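Chromosomal replication initiator protein DnaA (Aquifex aeolicus, PDB 1L8Q) binds and hydrolyses ATP and probably, in its ATP form, assembles on the chromosomal replication origin to start bacterial DNA replication. Local coordinates at residues Ser98-Leu103 with Leu130-Ile135; Ser35-Ile40 with Gly158-Glu163; Lys188-Tyr193 with Lys214-Leu219. One frame throughout, in Å; residues are numbered along the deposited sequence.

Interactions 1 and 2 belong to the parallel sheet of the AAA+ domain, ordered 68-72, 101-105, 133-138, 40-43, 160-163. Interaction 1 pairs strand 101-105 with 133-138, and interaction 2 pairs 40-43 with the edge strand 160-163. Their centres are about 12 Å apart, and Asn38 joins them by probable hydrogen bonds to Lys132 O and Ile134 N. Along the chain, interaction 1 is nested within the loop closed by interaction 2. Interaction 3 comes later, about 45 Å and 42 Å from them between centres, where helix 188-197 meets the start of helix 216-241. The first two thus knit the sheet underlying the nucleotide site; the third lies where the AAA+ region gives way to the DNA-binding domain.

Interaction 1 of 3, residues Ser98-Leu103 with Leu130-Ile135; sequences SVDLLL and LEKQII
Leu103 lays its CD2 methyl alongside Ile135, 3.7 Å from Ile135 CB, the two side chains pointing the same way from neighbouring strands. These strands, 101-105 and 133-138, are the parallel pair of a beta-alpha-beta unit in the P-loop AAA+ fold, with helix 114-129 as the crossover; their short segments run 12° apart. The backbones are laced in the usual parallel fashion: Leu102 N donates to Gln133 O (3.0 Å), and Leu102 O accepts Ile135 N (2.9 Å), so both polar groups of one residue are spent on this partner strand. At the start of the pairing Gln133 N donates to Asp100 O (3.1 Å), less straight at 147°.

On the face carrying Leu101, Leu103, Gln133 and Ile135, Leu101 CD2 bridges two neighbours, 3.7 Å from Gln133 CG and 4.1 Å from Ile135 CD1. Helix 50-63 packs on this face through Ala61 and Leu54, while Leu102 and Ile134 turn to the other face, against Leu127 and Phe124 of helix 114-129. Gln133 has CG anti to the backbone N (chi1 -176°) and then bends at chi2, which takes its amide away from Leu101: OE1 accepts Gly34 N, and NE2 donates to Tyr37 O and to Ile134 O. Further along, strand 101-105 carries Asp105, an ATP-binding residue. Before the strands begin, Lys132 arches over Val99 O, its CG 3.4 Å from that oxygen. Its NZ then ends 3.3 Å from Asp100 OD1 in a salt bridge on the anti side of the carboxylate, whose OD2 takes the backbone N-H of Arg67.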
ATOM      1  N   SER A  98      24.421  -4.464  18.316  1.00 23.14           N
ATOM      2  CA  SER A  98      24.355  -5.260  19.526  1.00 22.73           C
ATOM      3  C   SER A  98      23.052  -6.003  19.750  1.00 22.53           C
ATOM      4  O   SER A  98      22.842  -6.547  20.816  1.00 22.62           O
ATOM      5  CB  SER A  98      24.569  -4.361  20.722  1.00 22.41           C
ATOM      6  OG  SER A  98      23.315  -3.878  21.151  1.00 22.38           O
ATOM      7  N   VAL A  99      22.165  -6.020  18.776  1.00 22.45           N
ATOM      8  CA  VAL A  99      20.877  -6.654  19.003  1.00 22.47           C
ATOM      9  C   VAL A  99      20.899  -8.141  18.669  1.00 22.79           C
ATOM     10  O   VAL A  99      21.835  -8.626  18.049  1.00 22.92           O
ATOM     11  CB  VAL A  99      19.758  -5.965  18.186  1.00 22.51           C
ATOM     12  CG1 VAL A  99      19.610  -4.513  18.605  1.00 22.22           C
ATOM     13  CG2 VAL A  99      20.041  -6.057  16.714  1.00 21.30           C
ATOM     14  N   ASP A 100      19.875  -8.864  19.108  1.00 23.07           N
ATOM     15  CA  ASP A 100      19.694 -10.252  18.704  1.00 23.60           C
ATOM     16  C   ASP A 100      18.786 -10.293  17.469  1.00 23.65           C
ATOM     17  O   ASP A 100      18.778 -11.270  16.724  1.00 24.06           O
ATOM     18  CB  ASP A 100      19.018 -11.069  19.806  1.00 23.77           C
ATOM     19  CG  ASP A 100      19.748 -10.997  21.140  1.00 25.88           C
ATOM     20  OD1 ASP A 100      20.967 -11.290  21.186  1.00 28.35           O
ATOM     21  OD2 ASP A 100      19.172 -10.687  22.208  1.00 26.63           O
ATOM     22  N   LEU A 101      18.010  -9.230  17.272  1.00 23.33           N
ATOM     23  CA  LEU A 101      17.006  -9.192  16.216  1.00 22.93           C
ATOM     24  C   LEU A 101      16.864  -7.781  15.658  1.00 22.86           C
ATOM     25  O   LEU A 101      16.409  -6.892  16.357  1.00 23.05           O
ATOM     26  CB  LEU A 101      15.640  -9.611  16.784  1.00 22.25           C
ATOM     27  CG  LEU A 101      14.637 -10.336  15.854  1.00 22.57           C
ATOM     28  CD1 LEU A 101      13.187  -9.969  16.158  1.00 20.20           C
ATOM     29  CD2 LEU A 101      14.926 -10.163  14.355  1.00 19.66           C
ATOM     30  N   LEU A 102      17.239  -7.585  14.401  1.00 22.66           N
ATOM     31  CA  LEU A 102      17.080  -6.294  13.756  1.00 23.03           C
ATOM     32  C   LEU A 102      15.909  -6.369  12.757  1.00 23.66           C
ATOM     33  O   LEU A 102      15.818  -7.296  11.935  1.00 24.13           O
ATOM     34  CB  LEU A 102      18.380  -5.881  13.061  1.00 22.95           C
ATOM     35  CG  LEU A 102      18.282  -4.743  12.052  1.00 23.58           C
ATOM     36  CD1 LEU A 102      17.717  -3.541  12.703  1.00 25.50           C
ATOM     37  CD2 LEU A 102      19.629  -4.420  11.478  1.00 25.07           C
ATOM     38  N   LEU A 103      14.991  -5.426  12.850  1.00 23.67           N
ATOM     39  CA  LEU A 103      13.862  -5.407  11.945  1.00 23.65           C
ATOM     40  C   LEU A 103      13.870  -4.093  11.201  1.00 23.83           C
ATOM     41  O   LEU A 103      13.606  -3.040  11.806  1.00 23.87           O
ATOM     42  CB  LEU A 103      12.558  -5.527  12.726  1.00 23.96           C
ATOM     43  CG  LEU A 103      12.390  -6.694  13.715  1.00 23.22           C
ATOM     44  CD1 LEU A 103      11.208  -6.421  14.605  1.00 21.81           C
ATOM     45  CD2 LEU A 103      12.223  -8.027  12.999  1.00 20.80           C
ATOM     46  N   LEU A 130      27.786 -12.690  13.415  1.00 24.99           N
ATOM     47  CA  LEU A 130      27.472 -13.128  14.767  1.00 24.99           C
ATOM     48  C   LEU A 130      26.239 -14.016  14.758  1.00 25.15           C
ATOM     49  O   LEU A 130      25.754 -14.439  15.808  1.00 25.06           O
ATOM     50  CB  LEU A 130      27.222 -11.915  15.662  1.00 25.16           C
ATOM     51  CG  LEU A 130      28.426 -10.994  15.921  1.00 25.62           C
ATOM     52  CD1 LEU A 130      27.974  -9.633  16.433  1.00 25.50           C
ATOM     53  CD2 LEU A 130      29.396 -11.634  16.886  1.00 24.29           C
ATOM     54  N   GLU A 131      25.734 -14.303  13.564  1.00 25.13           N
ATOM     55  CA  GLU A 131      24.522 -15.083  13.422  1.00 25.38           C
ATOM     56  C   GLU A 131      23.357 -14.443  14.167  1.00 24.66           C
ATOM     57  O   GLU A 131      22.593 -15.126  14.834  1.00 24.61           O
ATOM     58  CB  GLU A 131      24.735 -16.521  13.892  1.00 26.03           C
ATOM     59  CG  GLU A 131      25.645 -17.333  12.974  1.00 29.27           C
ATOM     60  CD  GLU A 131      25.809 -18.779  13.424  1.00 32.44           C
ATOM     61  OE1 GLU A 131      26.306 -19.006  14.556  1.00 33.76           O
ATOM     62  OE2 GLU A 131      25.446 -19.689  12.648  1.00 32.54           O
ATOM     63  N   LYS A 132      23.240 -13.126  14.057  1.00 24.12           N
ATOM     64  CA  LYS A 132      22.113 -12.398  14.645  1.00 23.74           C
ATOM     65  C   LYS A 132      21.048 -12.248  13.565  1.00 23.46           C
ATOM     66  O   LYS A 132      21.374 -12.070  12.381  1.00 23.42           O
ATOM     67  CB  LYS A 132      22.554 -11.033  15.159  1.00 23.55           C
ATOM     68  CG  LYS A 132      23.453 -11.123  16.339  1.00 23.16           C
ATOM     69  CD  LYS A 132      22.891 -12.114  17.338  1.00 23.92           C
ATOM     70  CE  LYS A 132      23.723 -12.168  18.627  1.00 24.44           C
ATOM     71  NZ  LYS A 132      23.144 -13.129  19.612  1.00 23.56           N
ATOM     72  N   GLN A 133      19.784 -12.334  13.962  1.00 22.53           N
ATOM     73  CA  GLN A 133      18.702 -12.390  12.992  1.00 21.83           C
ATOM     74  C   GLN A 133      18.382 -11.046  12.395  1.00 21.37           C
ATOM     75  O   GLN A 133      18.253 -10.051  13.100  1.00 21.47           O
ATOM     76  CB  GLN A 133      17.445 -12.999  13.616  1.00 21.82           C
ATOM     77  CG  GLN A 133      16.287 -13.181  12.642  1.00 23.43           C
ATOM     78  CD  GLN A 133      16.531 -14.318  11.637  1.00 25.91           C
ATOM     79  OE1 GLN A 133      16.728 -15.470  12.028  1.00 27.23           O
ATOM     80  NE2 GLN A 133      16.525 -13.990  10.358  1.00 25.94           N
ATOM     81  N   ILE A 134      18.248 -11.022  11.083  1.00 21.03           N
ATOM     82  CA  ILE A 134      17.875  -9.822  10.383  1.00 20.50           C
ATOM     83  C   ILE A 134      16.601 -10.110   9.627  1.00 21.03           C
ATOM     84  O   ILE A 134      16.500 -11.125   8.941  1.00 21.00           O
ATOM     85  CB  ILE A 134      18.956  -9.438   9.395  1.00 20.45           C
ATOM     86  CG1 ILE A 134      20.285  -9.194  10.119  1.00 20.09           C
ATOM     87  CG2 ILE A 134      18.533  -8.215   8.604  1.00 19.53           C
ATOM     88  CD1 ILE A 134      21.493  -9.296   9.203  1.00 19.77           C
ATOM     89  N   ILE A 135      15.603  -9.246   9.781  1.00 20.96           N
ATOM     90  CA  ILE A 135      14.403  -9.368   8.993  1.00 20.75           C
ATOM     91  C   ILE A 135      14.136  -8.037   8.316  1.00 21.31           C
ATOM     92  O   ILE A 135      14.046  -7.004   8.975  1.00 21.14           O
ATOM     93  CB  ILE A 135      13.224  -9.785   9.848  1.00 20.87           C
ATOM     94  CG1 ILE A 135      13.555 -11.046  10.610  1.00 21.00           C
ATOM     95  CG2 ILE A 135      11.985 -10.040   8.985  1.00 20.87           C
ATOM     96  CD1 ILE A 135      12.426 -11.535  11.450  1.00 21.59           C
TER

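Interaction 2 of 3, residues Ser35-Ile40 with Gly158-Glu163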
ATOM      1  N   SER A  35      20.078 -18.623  12.763  1.00 29.31           N
ATOM      2  CA  SER A  35      20.786 -19.807  12.298  1.00 30.35           C
ATOM      3  C   SER A  35      20.224 -20.536  11.079  1.00 30.42           C
ATOM      4  O   SER A  35      20.928 -21.321  10.441  1.00 31.22           O
ATOM      5  CB  SER A  35      20.939 -20.792  13.441  1.00 30.53           C
ATOM      6  OG  SER A  35      21.147 -20.090  14.659  1.00 33.14           O
ATOM      7  N   LEU A  36      18.961 -20.303  10.770  1.00 29.90           N
ATOM      8  CA  LEU A  36      18.309 -21.003   9.685  1.00 29.27           C
ATOM      9  C   LEU A  36      18.223 -20.104   8.451  1.00 28.70           C
ATOM     10  O   LEU A  36      18.712 -20.442   7.368  1.00 29.06           O
ATOM     11  CB  LEU A  36      16.902 -21.381  10.125  1.00 29.46           C
ATOM     12  CG  LEU A  36      16.375 -22.790   9.888  1.00 30.50           C
ATOM     13  CD1 LEU A  36      14.837 -22.770   9.902  1.00 30.60           C
ATOM     14  CD2 LEU A  36      16.908 -23.379   8.587  1.00 30.32           C
ATOM     15  N   TYR A  37      17.593 -18.956   8.625  1.00 27.47           N
ATOM     16  CA  TYR A  37      17.428 -18.018   7.547  1.00 26.30           C
ATOM     17  C   TYR A  37      17.980 -16.688   7.952  1.00 25.86           C
ATOM     18  O   TYR A  37      17.569 -16.132   8.955  1.00 26.26           O
ATOM     19  CB  TYR A  37      15.950 -17.831   7.245  1.00 26.24           C
ATOM     20  CG  TYR A  37      15.201 -19.097   6.960  1.00 25.07           C
ATOM     21  CD1 TYR A  37      15.634 -19.987   5.970  1.00 23.78           C
ATOM     22  CD2 TYR A  37      14.039 -19.397   7.649  1.00 23.76           C
ATOM     23  CE1 TYR A  37      14.931 -21.160   5.698  1.00 21.01           C
ATOM     24  CE2 TYR A  37      13.325 -20.563   7.374  1.00 23.00           C
ATOM     25  CZ  TYR A  37      13.785 -21.436   6.406  1.00 20.84           C
ATOM     26  OH  TYR A  37      13.080 -22.565   6.148  1.00 21.00           O
ATOM     27  N   ASN A  38      18.888 -16.153   7.158  1.00 25.24           N
ATOM     28  CA  ASN A  38      19.441 -14.850   7.440  1.00 24.81           C
ATOM     29  C   ASN A  38      20.077 -14.325   6.187  1.00 24.00           C
ATOM     30  O   ASN A  38      21.018 -14.898   5.697  1.00 24.80           O
ATOM     31  CB  ASN A  38      20.482 -14.932   8.570  1.00 24.79           C
ATOM     32  CG  ASN A  38      20.442 -13.702   9.508  1.00 26.17           C
ATOM     33  OD1 ASN A  38      19.478 -12.914   9.504  1.00 26.15           O
ATOM     34  ND2 ASN A  38      21.484 -13.548  10.314  1.00 26.62           N
ATOM     35  N   PRO A  39      19.530 -13.256   5.642  1.00 23.10           N
ATOM     36  CA  PRO A  39      18.370 -12.598   6.214  1.00 22.34           C
ATOM     37  C   PRO A  39      17.066 -13.136   5.661  1.00 22.04           C
ATOM     38  O   PRO A  39      17.050 -13.950   4.731  1.00 21.76           O
ATOM     39  CB  PRO A  39      18.515 -11.166   5.720  1.00 21.99           C
ATOM     40  CG  PRO A  39      19.388 -11.252   4.508  1.00 23.30           C
ATOM     41  CD  PRO A  39      19.983 -12.612   4.404  1.00 22.79           C
ATOM     42  N   ILE A  40      15.973 -12.661   6.253  1.00 21.80           N
ATOM     43  CA  ILE A  40      14.640 -12.877   5.740  1.00 21.57           C
ATOM     44  C   ILE A  40      14.222 -11.553   5.125  1.00 21.80           C
ATOM     45  O   ILE A  40      14.326 -10.520   5.772  1.00 21.85           O
ATOM     46  CB  ILE A  40      13.683 -13.201   6.870  1.00 21.38           C
ATOM     47  CG1 ILE A  40      13.994 -14.557   7.465  1.00 21.04           C
ATOM     48  CG2 ILE A  40      12.236 -13.170   6.383  1.00 20.13           C
ATOM     49  CD1 ILE A  40      13.142 -14.870   8.634  1.00 19.77           C
ATOM     50  N   GLY A 158      21.148 -13.684  -0.613  1.00 19.40           N
ATOM     51  CA  GLY A 158      21.773 -14.835  -0.023  1.00 19.23           C
ATOM     52  C   GLY A 158      20.852 -15.457   1.005  1.00 19.70           C
ATOM     53  O   GLY A 158      21.055 -16.579   1.456  1.00 19.92           O
ATOM     54  N   GLY A 159      19.810 -14.742   1.377  1.00 20.04           N
ATOM     55  CA  GLY A 159      18.908 -15.270   2.392  1.00 20.83           C
ATOM     56  C   GLY A 159      17.657 -15.936   1.853  1.00 20.82           C
ATOM     57  O   GLY A 159      17.720 -16.775   0.947  1.00 20.94           O
ATOM     58  N   ILE A 160      16.516 -15.573   2.428  1.00 20.68           N
ATOM     59  CA  ILE A 160      15.235 -16.070   1.949  1.00 20.74           C
ATOM     60  C   ILE A 160      14.278 -14.930   1.618  1.00 21.19           C
ATOM     61  O   ILE A 160      14.011 -14.054   2.445  1.00 21.89           O
ATOM     62  CB  ILE A 160      14.598 -17.085   2.936  1.00 20.46           C
ATOM     63  CG1 ILE A 160      13.255 -17.583   2.388  1.00 20.16           C
ATOM     64  CG2 ILE A 160      14.430 -16.488   4.318  1.00 19.22           C
ATOM     65  CD1 ILE A 160      12.877 -18.992   2.856  1.00 18.36           C
ATOM     66  N   LEU A 161      13.793 -14.930   0.390  1.00 21.80           N
ATOM     67  CA  LEU A 161      12.885 -13.893  -0.095  1.00 22.43           C
ATOM     68  C   LEU A 161      11.496 -14.465  -0.181  1.00 22.61           C
ATOM     69  O   LEU A 161      11.286 -15.465  -0.848  1.00 22.83           O
ATOM     70  CB  LEU A 161      13.295 -13.457  -1.499  1.00 21.96           C
ATOM     71  CG  LEU A 161      14.408 -12.429  -1.636  1.00 22.61           C
ATOM     72  CD1 LEU A 161      15.431 -12.580  -0.550  1.00 21.90           C
ATOM     73  CD2 LEU A 161      15.040 -12.488  -3.043  1.00 21.05           C
ATOM     74  N   VAL A 162      10.535 -13.828   0.462  1.00 22.98           N
ATOM     75  CA  VAL A 162       9.170 -14.324   0.400  1.00 24.03           C
ATOM     76  C   VAL A 162       8.142 -13.221   0.148  1.00 24.71           C
ATOM     77  O   VAL A 162       8.038 -12.256   0.896  1.00 25.74           O
ATOM     78  CB  VAL A 162       8.785 -15.109   1.662  1.00 23.73           C
ATOM     79  CG1 VAL A 162       9.911 -16.032   2.065  1.00 24.44           C
ATOM     80  CG2 VAL A 162       8.510 -14.186   2.770  1.00 24.76           C
ATOM     81  N   GLU A 163       7.388 -13.375  -0.917  1.00 25.20           N
ATOM     82  CA  GLU A 163       6.341 -12.442  -1.267  1.00 25.98           C
ATOM     83  C   GLU A 163       5.159 -12.637  -0.329  1.00 25.53           C
ATOM     84  O   GLU A 163       4.857 -13.734   0.049  1.00 26.16           O
ATOM     85  CB  GLU A 163       5.910 -12.709  -2.707  1.00 25.93           C
ATOM     86  CG  GLU A 163       4.901 -11.748  -3.274  1.00 29.50           C
ATOM     87  CD  GLU A 163       4.753 -11.914  -4.778  1.00 35.21           C
ATOM     88  OE1 GLU A 163       5.184 -12.982  -5.296  1.00 38.42           O
ATOM     89  OE2 GLU A 163       4.226 -10.982  -5.447  1.00 34.61           O
TER
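Pro39 O accepts the N-H of Ile160, the first residue of the edge strand, in a nearly straight hydrogen bond of 2.9 Å to Ile160 N, and is also approached by CA of the preceding Gly159, in a CA-H...O contact of 3.3 Å. Here strand 160-163, an outermost strand of the AAA+ sheet, first pairs with strand 40-43, which runs on into the P-loop. Ile40 and Ile160 form the parallel bridge, and Ile40 CA makes a CA-H...O contact with Ile160 O, 3.6 Å. A side chain on Gly159 would run into Pro39 O and press on Asn38 C; without one the backbone closes in, Pro39 CD lying 3.5 Å from Gly159 CA. The peptide bond preceding Pro39 is cis, a sharp change of course between the loop and the strand.

Ile160 is the apolar centre and works with two branches. Its CG2 touches Tyr37 CB at 3.6 Å and Ile40 CG1 at 3.7 Å; Ile40 lies alongside, pointing the same way, whereas Tyr37 crosses at a slant. The other branch has CG1 anti to the backbone N (chi1 -180°), and the extended chi2 sets CD1 over one face of the Tyr37 ring, 4.1 Å above its plane and toward the rim. Leu36 CB lies over the opposite face. Val25 of helix 20-31 packs on both Tyr37 and Ile160. The polar side-chain ends are engaged away from 158-163, Tyr37 OH with Glu28 and the Asn38 amide with the backbone of Lys132 and Ile134; one backbone bond, CA-H...O contacts and apolar packing hold 158-163 here.

Interaction 3 of 3, residues Lys188-Tyr193 with Lys214-Leu219; sequences KEVIDY and KGFEGL
Phe216 is the bump of this contact, its ring pushed into the hollow between Val190 and Tyr193, one turn apart on helix 188-197. Val190 CG2 sits over one face of the ring almost exactly above its centre, 4.1 Å from the centroid and 9° off the normal, a CH-pi contact. The rim of the same ring presses on Tyr193, Phe216 CE1 lying 3.6 Å from Tyr193 CB. The two aromatics make an offset edge-to-face pair, Phe216 edge toward Tyr193 face, with centroids 5.6 Å apart and planes at 83°. With CG anti to the backbone N (chi1 175°), Phe216 is directed toward helix 188-197 from the first turn of helix 216-241, which Gly215 N-caps. Glu189 CB adds a looser wall near Phe216 CE2.

One turn on, Leu219 meets the far end of the tyrosine at about a right angle, its CD2 3.4 Å from Tyr193 OH, an oxygen that is hydrogen-bonded to Glu223. Cutting Tyr193 back to an alanine removes the ring and hydroxyl, which would probably leave the Phe216 edge and Leu219 CD2 facing a gap and Glu223 without its hydroxyl partner. Ile211 of helix 201-214 backs both Phe216 and Leu219. The long helix leading into the DNA-binding domain is thus seated here on the AAA+ region: between 188-193 and 214-219 the fit is apolar and aromatic, with the Tyr193-Glu223 hydrogen bond as a polar tie just beyond.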
ATOM      1  N   LYS A 188     -24.527 -10.936   6.077  1.00 34.69           N
ATOM      2  CA  LYS A 188     -24.014 -11.271   4.754  1.00 34.75           C
ATOM      3  C   LYS A 188     -23.764 -10.044   3.855  1.00 34.26           C
ATOM      4  O   LYS A 188     -22.672  -9.888   3.319  1.00 34.34           O
ATOM      5  CB  LYS A 188     -24.918 -12.294   4.048  1.00 34.90           C
ATOM      6  CG  LYS A 188     -24.206 -13.058   2.912  1.00 36.55           C
ATOM      7  CD  LYS A 188     -25.148 -14.045   2.174  1.00 37.16           C
ATOM      8  CE  LYS A 188     -24.382 -14.907   1.158  1.00 37.60           C
ATOM      9  NZ  LYS A 188     -23.521 -14.098   0.234  1.00 38.22           N
ATOM     10  N   GLU A 189     -24.762  -9.170   3.718  1.00 33.70           N
ATOM     11  CA  GLU A 189     -24.641  -8.023   2.813  1.00 33.23           C
ATOM     12  C   GLU A 189     -23.477  -7.108   3.155  1.00 32.27           C
ATOM     13  O   GLU A 189     -22.814  -6.583   2.265  1.00 32.49           O
ATOM     14  CB  GLU A 189     -25.921  -7.197   2.787  1.00 33.42           C
ATOM     15  CG  GLU A 189     -27.181  -8.003   2.670  1.00 36.15           C
ATOM     16  CD  GLU A 189     -27.835  -8.233   4.015  1.00 39.99           C
ATOM     17  OE1 GLU A 189     -28.131  -7.224   4.720  1.00 40.46           O
ATOM     18  OE2 GLU A 189     -28.055  -9.418   4.367  1.00 40.52           O
ATOM     19  N   VAL A 190     -23.253  -6.895   4.443  1.00 30.84           N
ATOM     20  CA  VAL A 190     -22.201  -6.007   4.881  1.00 29.49           C
ATOM     21  C   VAL A 190     -20.871  -6.645   4.574  1.00 28.79           C
ATOM     22  O   VAL A 190     -20.010  -6.017   3.967  1.00 28.37           O
ATOM     23  CB  VAL A 190     -22.315  -5.703   6.393  1.00 29.51           C
ATOM     24  CG1 VAL A 190     -21.270  -4.697   6.808  1.00 27.61           C
ATOM     25  CG2 VAL A 190     -23.703  -5.196   6.718  1.00 28.34           C
ATOM     26  N   ILE A 191     -20.720  -7.905   4.987  1.00 28.21           N
ATOM     27  CA  ILE A 191     -19.507  -8.675   4.711  1.00 28.00           C
ATOM     28  C   ILE A 191     -19.257  -8.701   3.233  1.00 27.71           C
ATOM     29  O   ILE A 191     -18.145  -8.429   2.796  1.00 28.17           O
ATOM     30  CB  ILE A 191     -19.610 -10.104   5.256  1.00 28.21           C
ATOM     31  CG1 ILE A 191     -19.830 -10.062   6.770  1.00 28.12           C
ATOM     32  CG2 ILE A 191     -18.344 -10.885   4.940  1.00 27.49           C
ATOM     33  CD1 ILE A 191     -20.431 -11.303   7.335  1.00 25.69           C
ATOM     34  N   ASP A 192     -20.296  -8.988   2.453  1.00 27.16           N
ATOM     35  CA  ASP A 192     -20.165  -8.944   0.998  1.00 27.24           C
ATOM     36  C   ASP A 192     -19.759  -7.551   0.493  1.00 27.11           C
ATOM     37  O   ASP A 192     -18.823  -7.423  -0.297  1.00 27.59           O
ATOM     38  CB  ASP A 192     -21.434  -9.426   0.298  1.00 26.94           C
ATOM     39  CG  ASP A 192     -21.532 -10.961   0.244  1.00 28.40           C
ATOM     40  OD1 ASP A 192     -20.544 -11.644   0.624  1.00 29.29           O
ATOM     41  OD2 ASP A 192     -22.562 -11.571  -0.146  1.00 27.73           O
ATOM     42  N   TYR A 193     -20.439  -6.511   0.965  1.00 26.58           N
ATOM     43  CA  TYR A 193     -20.124  -5.161   0.525  1.00 26.02           C
ATOM     44  C   TYR A 193     -18.658  -4.874   0.711  1.00 26.56           C
ATOM     45  O   TYR A 193     -18.028  -4.255  -0.139  1.00 26.14           O
ATOM     46  CB  TYR A 193     -20.914  -4.111   1.314  1.00 25.43           C
ATOM     47  CG  TYR A 193     -20.446  -2.698   1.030  1.00 23.36           C
ATOM     48  CD1 TYR A 193     -20.950  -1.981  -0.058  1.00 21.76           C
ATOM     49  CD2 TYR A 193     -19.476  -2.102   1.807  1.00 21.10           C
ATOM     50  CE1 TYR A 193     -20.525  -0.698  -0.331  1.00 20.13           C
ATOM     51  CE2 TYR A 193     -19.026  -0.811   1.530  1.00 20.87           C
ATOM     52  CZ  TYR A 193     -19.559  -0.117   0.465  1.00 20.66           C
ATOM     53  OH  TYR A 193     -19.113   1.161   0.179  1.00 21.01           O
ATOM     54  N   LYS A 214     -23.427   6.948   8.716  1.00 17.73           N
ATOM     55  CA  LYS A 214     -24.591   7.103   7.861  1.00 17.81           C
ATOM     56  C   LYS A 214     -25.506   5.891   7.879  1.00 17.97           C
ATOM     57  O   LYS A 214     -26.584   5.911   7.287  1.00 17.75           O
ATOM     58  CB  LYS A 214     -24.143   7.357   6.418  1.00 17.75           C
ATOM     59  CG  LYS A 214     -23.042   8.400   6.269  1.00 19.48           C
ATOM     60  CD  LYS A 214     -23.169   9.130   4.940  1.00 22.02           C
ATOM     61  CE  LYS A 214     -24.177  10.270   5.099  1.00 24.08           C
ATOM     62  NZ  LYS A 214     -24.861  10.570   3.840  1.00 27.19           N
ATOM     63  N   GLY A 215     -25.085   4.834   8.563  1.00 18.18           N
ATOM     64  CA  GLY A 215     -25.800   3.570   8.510  1.00 18.55           C
ATOM     65  C   GLY A 215     -25.382   2.818   7.242  1.00 18.60           C
ATOM     66  O   GLY A 215     -25.013   3.440   6.235  1.00 18.30           O
ATOM     67  N   PHE A 216     -25.440   1.487   7.265  1.00 18.25           N
ATOM     68  CA  PHE A 216     -25.020   0.740   6.086  1.00 17.53           C
ATOM     69  C   PHE A 216     -25.838   1.179   4.875  1.00 17.81           C
ATOM     70  O   PHE A 216     -25.304   1.372   3.775  1.00 18.05           O
ATOM     71  CB  PHE A 216     -25.151  -0.770   6.294  1.00 16.93           C
ATOM     72  CG  PHE A 216     -24.838  -1.575   5.060  1.00 14.37           C
ATOM     73  CD1 PHE A 216     -23.551  -1.580   4.530  1.00 11.52           C
ATOM     74  CD2 PHE A 216     -25.834  -2.308   4.420  1.00 12.43           C
ATOM     75  CE1 PHE A 216     -23.257  -2.288   3.407  1.00 11.64           C
ATOM     76  CE2 PHE A 216     -25.554  -3.049   3.279  1.00 12.98           C
ATOM     77  CZ  PHE A 216     -24.248  -3.041   2.763  1.00 12.90           C
ATOM     78  N   GLU A 217     -27.134   1.353   5.075  1.00 17.76           N
ATOM     79  CA  GLU A 217     -28.008   1.723   3.957  1.00 18.43           C
ATOM     80  C   GLU A 217     -27.878   3.196   3.554  1.00 18.57           C
ATOM     81  O   GLU A 217     -28.280   3.583   2.453  1.00 17.94           O
ATOM     82  CB  GLU A 217     -29.459   1.322   4.227  1.00 17.66           C
ATOM     83  CG  GLU A 217     -29.594  -0.164   4.509  1.00 18.98           C
ATOM     84  CD  GLU A 217     -31.031  -0.623   4.665  1.00 21.30           C
ATOM     85  OE1 GLU A 217     -31.894   0.193   5.022  1.00 22.45           O
ATOM     86  OE2 GLU A 217     -31.303  -1.813   4.440  1.00 22.21           O
ATOM     87  N   GLY A 218     -27.283   3.992   4.440  1.00 19.26           N
ATOM     88  CA  GLY A 218     -27.004   5.382   4.162  1.00 20.42           C
ATOM     89  C   GLY A 218     -25.833   5.458   3.214  1.00 21.50           C
ATOM     90  O   GLY A 218     -25.833   6.259   2.283  1.00 21.46           O
ATOM     91  N   LEU A 219     -24.849   4.589   3.429  1.00 22.95           N
ATOM     92  CA  LEU A 219     -23.674   4.526   2.566  1.00 24.14           C
ATOM     93  C   LEU A 219     -24.074   4.050   1.187  1.00 24.94           C
ATOM     94  O   LEU A 219     -23.634   4.599   0.173  1.00 25.79           O
ATOM     95  CB  LEU A 219     -22.593   3.609   3.162  1.00 23.83           C
ATOM     96  CG  LEU A 219     -21.299   3.582   2.328  1.00 24.70           C
ATOM     97  CD1 LEU A 219     -20.810   5.013   2.003  1.00 20.99           C
ATOM     98  CD2 LEU A 219     -20.217   2.751   3.031  1.00 25.07           C
TER